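Local coordinates for ATP-dependent Clp protease adapter protein ClpS 2 (Agrobacterium tumefaciens, PDB 4YJM), which probably modulates the substrate specificity of ClpAP-mediated, ATP-dependent protein degradation as an N-end-rule adaptor that binds the N-terminal domain of the chaperone ClpA, at residues 25-30 with 96-101; 32-37 with 92-97. All blocks are in the same frame, centred on the assembly; numbering follows the deposited sequence.

Contact 1: 25-30 with 96-101; sequences KVMLLN and MFTTEP
Central strand 23-29 and edge strand 97-101 pair antiparallel here in the three-stranded sheet of the ClpS fold, starting with Lys-25 opposite Glu-100 and running through to Leu-28 opposite Phe-97. Lys-25 and Glu-100 bond to each other in both directions, as do Met-27 and Thr-98; the straightest of these bonds is Met-27 N to Thr-98 O, at 175°. One more bond, Leu-29 N to Met-96 O at 3.0 Å, carries the ladder past the last bridge. A water then takes over, donating to Leu-29 O at 2.7 Å and accepting from Met-96 N.

Val-26, Leu-28, Phe-97 and Thr-99 lie on the face that looks toward the helices. Leu-28 CD1 sits 3.9 Å from the centroid of the Phe-97 ring, a CH-pi contact over the face but shifted toward the rim near CZ. Val-26 CG1 approaches the same ring obliquely, and helices 36-47 and 74-91 supply Leu-43 and Ala-84 around it. At the end of the strand pair Leu-29 and Met-96 run side by side, Leu-29 CD1 to Met-96 CG at 3.6 Å.

The other face carries Lys-25, Met-27, Thr-98 and Glu-100. Thr-98 OG1 lies 3.5 Å from Met-27 CB. The Lys-25 chain bends at CG-CD (chi3 -71°), which swings its amino group back over Glu-100. There NZ makes a salt bridge with Glu-100 OE2 at 2.6 Å, reaching the oxygen from above the carboxylate plane, 35° out of it.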
ATOM      1  N   LYS A  25       6.716  -5.139   5.975  1.00 24.69           N
ATOM      2  CA  LYS A  25       6.476  -3.988   5.108  1.00 26.20           C
ATOM      3  C   LYS A  25       5.143  -4.167   4.407  1.00 28.64           C
ATOM      4  O   LYS A  25       4.829  -5.262   3.947  1.00 28.41           O
ATOM      5  CB  LYS A  25       7.583  -3.865   4.066  1.00 24.27           C
ATOM      6  CG  LYS A  25       8.969  -3.728   4.638  1.00 34.66           C
ATOM      7  CD  LYS A  25      10.042  -3.580   3.563  1.00 40.70           C
ATOM      8  CE  LYS A  25      10.245  -4.857   2.836  1.00 64.54           C
ATOM      9  NZ  LYS A  25      11.483  -4.859   2.000  1.00 78.87           N
ATOM     10  N   VAL A  26       4.358  -3.110   4.332  1.00 24.35           N
ATOM     11  CA  VAL A  26       3.253  -3.069   3.378  1.00 22.39           C
ATOM     12  C   VAL A  26       3.740  -2.323   2.133  1.00 24.78           C
ATOM     13  O   VAL A  26       4.197  -1.186   2.244  1.00 26.46           O
ATOM     14  CB  VAL A  26       2.007  -2.365   3.983  1.00 22.36           C
ATOM     15  CG1 VAL A  26       0.883  -2.302   2.958  1.00 26.56           C
ATOM     16  CG2 VAL A  26       1.569  -3.085   5.243  1.00 26.73           C
ATOM     17  N   MET A  27       3.632  -2.969   0.980  1.00 23.73           N
ATOM     18  CA  MET A  27       4.123  -2.462  -0.305  1.00 25.85           C
ATOM     19  C   MET A  27       2.948  -2.100  -1.179  1.00 35.52           C
ATOM     20  O   MET A  27       2.043  -2.885  -1.324  1.00 27.57           O
ATOM     21  CB  MET A  27       4.966  -3.516  -1.073  1.00 30.49           C
ATOM     22  CG  MET A  27       6.087  -4.193  -0.273  1.00 37.50           C
ATOM     23  SD  MET A  27       7.266  -2.980   0.257  1.00 35.47           S
ATOM     24  CE  MET A  27       8.132  -2.628  -1.297  1.00 42.39           C
ATOM     25  N   LEU A  28       2.989  -0.925  -1.780  1.00 26.33           N
ATOM     26  CA  LEU A  28       2.158  -0.594  -2.939  1.00 25.60           C
ATOM     27  C   LEU A  28       2.846  -1.011  -4.240  1.00 26.56           C
ATOM     28  O   LEU A  28       4.017  -0.647  -4.480  1.00 30.67           O
ATOM     29  CB  LEU A  28       1.885   0.916  -2.954  1.00 29.83           C
ATOM     30  CG  LEU A  28       1.278   1.433  -4.265  1.00 33.48           C
ATOM     31  CD1 LEU A  28      -0.179   0.968  -4.392  1.00 39.00           C
ATOM     32  CD2 LEU A  28       1.398   2.940  -4.355  1.00 35.05           C
ATOM     33  N   LEU A  29       2.121  -1.710  -5.122  1.00 31.85           N
ATOM     34  CA  LEU A  29       2.651  -2.109  -6.431  1.00 32.75           C
ATOM     35  C   LEU A  29       2.220  -1.156  -7.535  1.00 34.84           C
ATOM     36  O   LEU A  29       1.113  -0.637  -7.513  1.00 35.28           O
ATOM     37  CB  LEU A  29       2.206  -3.526  -6.829  1.00 39.41           C
ATOM     38  CG  LEU A  29       2.460  -4.664  -5.838  1.00 37.61           C
ATOM     39  CD1 LEU A  29       2.133  -5.998  -6.535  1.00 42.72           C
ATOM     40  CD2 LEU A  29       3.902  -4.670  -5.349  1.00 40.74           C
ATOM     41  N   ASN A  30       3.097  -0.936  -8.495  1.00 40.92           N
ATOM     42  CA  ASN A  30       2.762  -0.121  -9.652  1.00 56.02           C
ATOM     43  C   ASN A  30       1.742  -0.819 -10.519  1.00 51.24           C
ATOM     44  O   ASN A  30       1.733  -2.045 -10.591  1.00 42.20           O
ATOM     45  CB  ASN A  30       4.014   0.188 -10.473  1.00 64.87           C
ATOM     46  CG  ASN A  30       3.718   1.044 -11.706  1.00 56.97           C
ATOM     47  OD1 ASN A  30       3.275   2.187 -11.593  1.00 53.77           O
ATOM     48  ND2 ASN A  30       3.986   0.493 -12.890  1.00 55.07           N
ATOM     49  N   MET A  96      -2.992  -3.192  -6.145  1.00 28.06           N
ATOM     50  CA  MET A  96      -2.494  -4.249  -5.268  1.00 29.92           C
ATOM     51  C   MET A  96      -1.515  -3.773  -4.209  1.00 27.40           C
ATOM     52  O   MET A  96      -0.517  -3.095  -4.520  1.00 28.65           O
ATOM     53  CB  MET A  96      -1.803  -5.329  -6.131  1.00 40.42           C
ATOM     54  CG  MET A  96      -1.228  -6.506  -5.327  1.00 43.45           C
ATOM     55  SD  MET A  96      -2.502  -7.490  -4.518  1.00 44.57           S
ATOM     56  CE  MET A  96      -3.482  -7.927  -5.927  1.00 43.23           C
ATOM     57  N   PHE A  97      -1.822  -4.107  -2.949  1.00 28.43           N
ATOM     58  CA  PHE A  97      -0.905  -3.947  -1.828  1.00 26.84           C
ATOM     59  C   PHE A  97      -0.483  -5.332  -1.342  1.00 28.45           C
ATOM     60  O   PHE A  97      -1.316  -6.231  -1.285  1.00 31.64           O
ATOM     61  CB  PHE A  97      -1.529  -3.189  -0.691  1.00 26.32           C
ATOM     62  CG  PHE A  97      -1.839  -1.758  -1.007  1.00 22.41           C
ATOM     63  CD1 PHE A  97      -1.088  -0.752  -0.447  1.00 25.49           C
ATOM     64  CD2 PHE A  97      -2.914  -1.420  -1.838  1.00 25.04           C
ATOM     65  CE1 PHE A  97      -1.385   0.580  -0.719  1.00 34.01           C
ATOM     66  CE2 PHE A  97      -3.220  -0.100  -2.098  1.00 26.05           C
ATOM     67  CZ  PHE A  97      -2.465   0.889  -1.551  1.00 32.82           C
ATOM     68  N   THR A  98       0.803  -5.499  -1.020  1.00 29.36           N
ATOM     69  CA  THR A  98       1.323  -6.801  -0.579  1.00 28.34           C
ATOM     70  C   THR A  98       2.058  -6.625   0.749  1.00 29.49           C
ATOM     71  O   THR A  98       2.308  -5.504   1.170  1.00 25.36           O
ATOM     72  CB  THR A  98       2.291  -7.416  -1.620  1.00 29.58           C
ATOM     73  OG1 THR A  98       3.453  -6.581  -1.712  1.00 35.25           O
ATOM     74  CG2 THR A  98       1.679  -7.462  -2.984  1.00 38.72           C
ATOM     75  N   THR A  99       2.422  -7.718   1.414  1.00 22.87           N
ATOM     76  CA  THR A  99       3.326  -7.621   2.555  1.00 25.55           C
ATOM     77  C   THR A  99       4.598  -8.406   2.295  1.00 25.39           C
ATOM     78  O   THR A  99       4.620  -9.363   1.532  1.00 27.40           O
ATOM     79  CB  THR A  99       2.702  -8.157   3.854  1.00 24.60           C
ATOM     80  OG1 THR A  99       2.546  -9.577   3.767  1.00 34.75           O
ATOM     81  CG2 THR A  99       1.339  -7.517   4.128  1.00 25.21           C
ATOM     82  N   GLU A 100       5.669  -7.995   2.950  1.00 23.92           N
ATOM     83  CA  GLU A 100       6.881  -8.769   2.931  1.00 29.66           C
ATOM     84  C   GLU A 100       7.631  -8.529   4.211  1.00 25.66           C
ATOM     85  O   GLU A 100       7.601  -7.451   4.792  1.00 26.01           O
ATOM     86  CB  GLU A 100       7.757  -8.462   1.701  1.00 39.91           C
ATOM     87  CG  GLU A 100       8.402  -7.155   1.659  1.00 61.05           C
ATOM     88  CD  GLU A 100       9.197  -6.950   0.353  1.00 55.11           C
ATOM     89  OE1 GLU A 100       8.613  -7.089  -0.748  1.00 59.08           O
ATOM     90  OE2 GLU A 100      10.410  -6.662   0.456  1.00 56.88           O
ATOM     91  N   PRO A 101       8.336  -9.558   4.653  1.00 29.50           N
ATOM     92  CA  PRO A 101       9.021  -9.424   5.923  1.00 27.04           C
ATOM     93  C   PRO A 101      10.167  -8.420   5.783  1.00 30.77           C
ATOM     94  O   PRO A 101      10.774  -8.348   4.712  1.00 33.24           O
ATOM     95  CB  PRO A 101       9.524 -10.862   6.195  1.00 29.10           C
ATOM     96  CG  PRO A 101       9.504 -11.554   4.888  1.00 35.39           C
ATOM     97  CD  PRO A 101       8.408 -10.920   4.105  1.00 33.44           C
TER
HETATM   98  O   HOH W   1      -1.161  -1.889  -8.238  1.00 32.40           O

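Contact 2: 32-37 with 92-97; sequences DYTPRE and GFPLMF
Thr-34 and Pro-35, on the loop that leads into helix 36-47, pack against Phe-93 and Pro-94 just after the Schellman turn at Gly-92 that ends helix 74-91. Phe-93 is the side chain to follow. Its CB lies 3.6 Å from Thr-34 OG1 and 4.0 Å from Thr-34 CG2. CG and CD2 stay near that same methyl, which meets the ring obliquely, while CD1 comes to 4.1 Å from Tyr-33 O. Farther out, CE1 and CZ lie beneath Pro-35: its CD stands over the ring face, 3.6 Å from the centroid and 17° off the normal, and comes within 3.4 Å of CZ at the tip. This is a CH-pi contact, with the pyrrolidine ring at the N-cap position of the helix. Phe-38, in the first turn of that helix, meets the Phe-93 ring edge-to-face.

Beside this CH-pi contact, Thr-34 points its hydroxyl toward the loop that leads into strand 97-101: OG1, anti to the carbonyl carbon (chi1 -51°), comes to 3.2 Å from Leu-95 N and also borders Pro-94 CD. Tyr-33 adds its CB against Pro-94 CG at 3.7 Å.

With two prolines, the Phe-93 ring and the Thr-34 methyl doing most of the touching, this surface contact holds chiefly through shape and dispersion; the Pro-35 CD hydrogens, next to the electron-withdrawing amide nitrogen, are probably slightly positive and so suit the pi face of Phe-93.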
ATOM      1  N   ASP A  32      -0.754   0.208 -14.409  1.00 49.19           N
ATOM      2  CA  ASP A  32      -1.102   1.119 -15.499  1.00 60.35           C
ATOM      3  C   ASP A  32      -2.545   1.596 -15.511  1.00 48.39           C
ATOM      4  O   ASP A  32      -2.917   2.343 -16.410  1.00 50.37           O
ATOM      5  CB  ASP A  32      -0.874   0.448 -16.861  1.00 91.30           C
ATOM      6  CG  ASP A  32       0.550   0.024 -17.093  1.00 76.33           C
ATOM      7  OD1 ASP A  32       1.464   0.638 -16.510  1.00 80.25           O
ATOM      8  OD2 ASP A  32       0.747  -0.920 -17.892  1.00 66.48           O
ATOM      9  N   TYR A  33      -3.372   1.147 -14.567  1.00 47.94           N
ATOM     10  CA  TYR A  33      -4.827   1.213 -14.783  1.00 52.92           C
ATOM     11  C   TYR A  33      -5.586   1.871 -13.644  1.00 50.35           C
ATOM     12  O   TYR A  33      -6.673   2.399 -13.848  1.00 45.38           O
ATOM     13  CB  TYR A  33      -5.389  -0.192 -15.016  1.00 78.84           C
ATOM     14  CG  TYR A  33      -4.989  -0.752 -16.353  1.00 90.35           C
ATOM     15  CD1 TYR A  33      -5.603  -0.313 -17.520  1.00 93.31           C
ATOM     16  CD2 TYR A  33      -3.984  -1.700 -16.455  1.00 95.82           C
ATOM     17  CE1 TYR A  33      -5.230  -0.808 -18.748  1.00 99.52           C
ATOM     18  CE2 TYR A  33      -3.608  -2.204 -17.683  1.00127.87           C
ATOM     19  CZ  TYR A  33      -4.233  -1.753 -18.824  1.00120.82           C
ATOM     20  OH  TYR A  33      -3.859  -2.249 -20.048  1.00118.97           O
ATOM     21  N   THR A  34      -5.027   1.845 -12.450  1.00 39.41           N
ATOM     22  CA  THR A  34      -5.718   2.447 -11.323  1.00 36.43           C
ATOM     23  C   THR A  34      -5.494   3.948 -11.355  1.00 42.25           C
ATOM     24  O   THR A  34      -4.348   4.393 -11.379  1.00 37.66           O
ATOM     25  CB  THR A  34      -5.219   1.866  -9.968  1.00 41.62           C
ATOM     26  OG1 THR A  34      -5.241   0.422  -9.996  1.00 39.74           O
ATOM     27  CG2 THR A  34      -6.102   2.368  -8.831  1.00 44.25           C
ATOM     28  N   PRO A  35      -6.574   4.751 -11.299  1.00 40.54           N
ATOM     29  CA  PRO A  35      -6.327   6.197 -11.333  1.00 53.16           C
ATOM     30  C   PRO A  35      -5.537   6.716 -10.141  1.00 41.40           C
ATOM     31  O   PRO A  35      -5.757   6.309  -8.999  1.00 42.58           O
ATOM     32  CB  PRO A  35      -7.741   6.808 -11.340  1.00 62.56           C
ATOM     33  CG  PRO A  35      -8.644   5.713 -11.767  1.00 57.93           C
ATOM     34  CD  PRO A  35      -8.012   4.431 -11.310  1.00 50.63           C
ATOM     35  N   ARG A  36      -4.642   7.652 -10.435  1.00 49.82           N
ATOM     36  CA  ARG A  36      -3.772   8.269  -9.448  1.00 52.74           C
ATOM     37  C   ARG A  36      -4.588   8.821  -8.270  1.00 43.03           C
ATOM     38  O   ARG A  36      -4.229   8.647  -7.112  1.00 40.97           O
ATOM     39  CB  ARG A  36      -2.961   9.374 -10.139  1.00 81.36           C
ATOM     40  CG  ARG A  36      -1.982  10.149  -9.265  1.00104.98           C
ATOM     41  CD  ARG A  36      -1.035  11.018 -10.106  1.00147.55           C
ATOM     42  NE  ARG A  36      -0.352  10.239 -11.140  1.00146.33           N
ATOM     43  CZ  ARG A  36      -0.662  10.240 -12.435  1.00142.25           C
ATOM     44  NH1 ARG A  36      -1.651  10.992 -12.903  1.00153.79           N
ATOM     45  NH2 ARG A  36       0.030   9.482 -13.272  1.00154.66           N
ATOM     46  N   GLU A  37      -5.697   9.476  -8.570  1.00 38.92           N
ATOM     47  CA  GLU A  37      -6.487  10.125  -7.540  1.00 45.73           C
ATOM     48  C   GLU A  37      -7.227   9.104  -6.672  1.00 45.60           C
ATOM     49  O   GLU A  37      -7.518   9.387  -5.512  1.00 40.86           O
ATOM     50  CB  GLU A  37      -7.467  11.115  -8.166  1.00 85.64           C
ATOM     51  CG  GLU A  37      -6.796  12.360  -8.710  1.00127.06           C
ATOM     52  CD  GLU A  37      -5.908  13.034  -7.683  1.00165.86           C
ATOM     53  OE1 GLU A  37      -6.236  12.978  -6.478  1.00184.03           O
ATOM     54  OE2 GLU A  37      -4.871  13.603  -8.080  1.00198.10           O
ATOM     55  N   GLY A  92     -13.000  -2.526  -9.633  1.00 45.60           N
ATOM     56  CA  GLY A  92     -12.646  -3.015 -10.956  1.00 50.66           C
ATOM     57  C   GLY A  92     -11.255  -2.594 -11.386  1.00 54.77           C
ATOM     58  O   GLY A  92     -10.950  -2.613 -12.568  1.00 52.63           O
ATOM     59  N   PHE A  93     -10.419  -2.198 -10.428  1.00 43.47           N
ATOM     60  CA  PHE A  93      -9.035  -1.818 -10.693  1.00 43.94           C
ATOM     61  C   PHE A  93      -8.078  -2.920 -10.245  1.00 46.86           C
ATOM     62  O   PHE A  93      -8.411  -3.690  -9.335  1.00 39.47           O
ATOM     63  CB  PHE A  93      -8.665  -0.541  -9.962  1.00 38.92           C
ATOM     64  CG  PHE A  93      -9.495   0.641 -10.336  1.00 41.83           C
ATOM     65  CD1 PHE A  93      -9.761   0.947 -11.660  1.00 45.77           C
ATOM     66  CD2 PHE A  93     -10.011   1.454  -9.348  1.00 47.48           C
ATOM     67  CE1 PHE A  93     -10.546   2.061 -11.989  1.00 51.40           C
ATOM     68  CE2 PHE A  93     -10.776   2.563  -9.662  1.00 52.38           C
ATOM     69  CZ  PHE A  93     -11.047   2.865 -10.985  1.00 54.01           C
ATOM     70  N   PRO A  94      -6.878  -2.981 -10.860  1.00 48.30           N
ATOM     71  CA  PRO A  94      -5.868  -3.981 -10.494  1.00 47.46           C
ATOM     72  C   PRO A  94      -5.015  -3.579  -9.291  1.00 44.54           C
ATOM     73  O   PRO A  94      -4.091  -4.313  -8.962  1.00 37.10           O
ATOM     74  CB  PRO A  94      -5.015  -4.083 -11.767  1.00 53.27           C
ATOM     75  CG  PRO A  94      -5.061  -2.727 -12.346  1.00 58.87           C
ATOM     76  CD  PRO A  94      -6.466  -2.211 -12.054  1.00 56.39           C
ATOM     77  N   LEU A  95      -5.324  -2.445  -8.657  1.00 39.83           N
ATOM     78  CA  LEU A  95      -4.592  -1.971  -7.475  1.00 32.70           C
ATOM     79  C   LEU A  95      -4.265  -3.083  -6.483  1.00 34.48           C
ATOM     80  O   LEU A  95      -5.143  -3.811  -6.020  1.00 32.33           O
ATOM     81  CB  LEU A  95      -5.412  -0.884  -6.750  1.00 31.56           C
ATOM     82  CG  LEU A  95      -4.767  -0.273  -5.507  1.00 32.54           C
ATOM     83  CD1 LEU A  95      -3.495   0.488  -5.886  1.00 32.65           C
ATOM     84  CD2 LEU A  95      -5.769   0.639  -4.877  1.00 24.96           C
ATOM     85  N   MET A  96      -2.992  -3.192  -6.145  1.00 28.06           N
ATOM     86  CA  MET A  96      -2.494  -4.249  -5.268  1.00 29.92           C
ATOM     87  C   MET A  96      -1.515  -3.773  -4.209  1.00 27.40           C
ATOM     88  O   MET A  96      -0.517  -3.095  -4.520  1.00 28.65           O
ATOM     89  CB  MET A  96      -1.803  -5.329  -6.131  1.00 40.42           C
ATOM     90  CG  MET A  96      -1.228  -6.506  -5.327  1.00 43.45           C
ATOM     91  SD  MET A  96      -2.502  -7.490  -4.518  1.00 44.57           S
ATOM     92  CE  MET A  96      -3.482  -7.927  -5.927  1.00 43.23           C
ATOM     93  N   PHE A  97      -1.822  -4.107  -2.949  1.00 28.43           N
ATOM     94  CA  PHE A  97      -0.905  -3.947  -1.828  1.00 26.84           C
ATOM     95  C   PHE A  97      -0.483  -5.332  -1.342  1.00 28.45           C
ATOM     96  O   PHE A  97      -1.316  -6.231  -1.285  1.00 31.64           O
ATOM     97  CB  PHE A  97      -1.529  -3.189  -0.691  1.00 26.32           C
ATOM     98  CG  PHE A  97      -1.839  -1.758  -1.007  1.00 22.41           C
ATOM     99  CD1 PHE A  97      -1.088  -0.752  -0.447  1.00 25.49           C
ATOM    100  CD2 PHE A  97      -2.914  -1.420  -1.838  1.00 25.04           C
ATOM    101  CE1 PHE A  97      -1.385   0.580  -0.719  1.00 34.01           C
ATOM    102  CE2 PHE A  97      -3.220  -0.100  -2.098  1.00 26.05           C
ATOM    103  CZ  PHE A  97      -2.465   0.889  -1.551  1.00 32.82           C
TER

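In the fold
From the N terminus the chain runs through strand 23-29, the central strand of the sheet, then turns into the loop before helix 36-47. Helices 36-47 and 51-64, edge strand 66-73 and helix 74-91 follow before it returns. Contact 2 closes the inner loop, joining the entry of helix 36-47 to the exit of helix 74-91. Contact 1 closes the outer loop by setting the last strand against the first, so contact 2 nests inside it. Their segments overlap at Met-96 and Phe-97, which take part only in contact 1, and the two touch where Leu-28 CD1 meets Leu-95 CD1 at 3.7 Å, joining the central strand to the loop before the last strand.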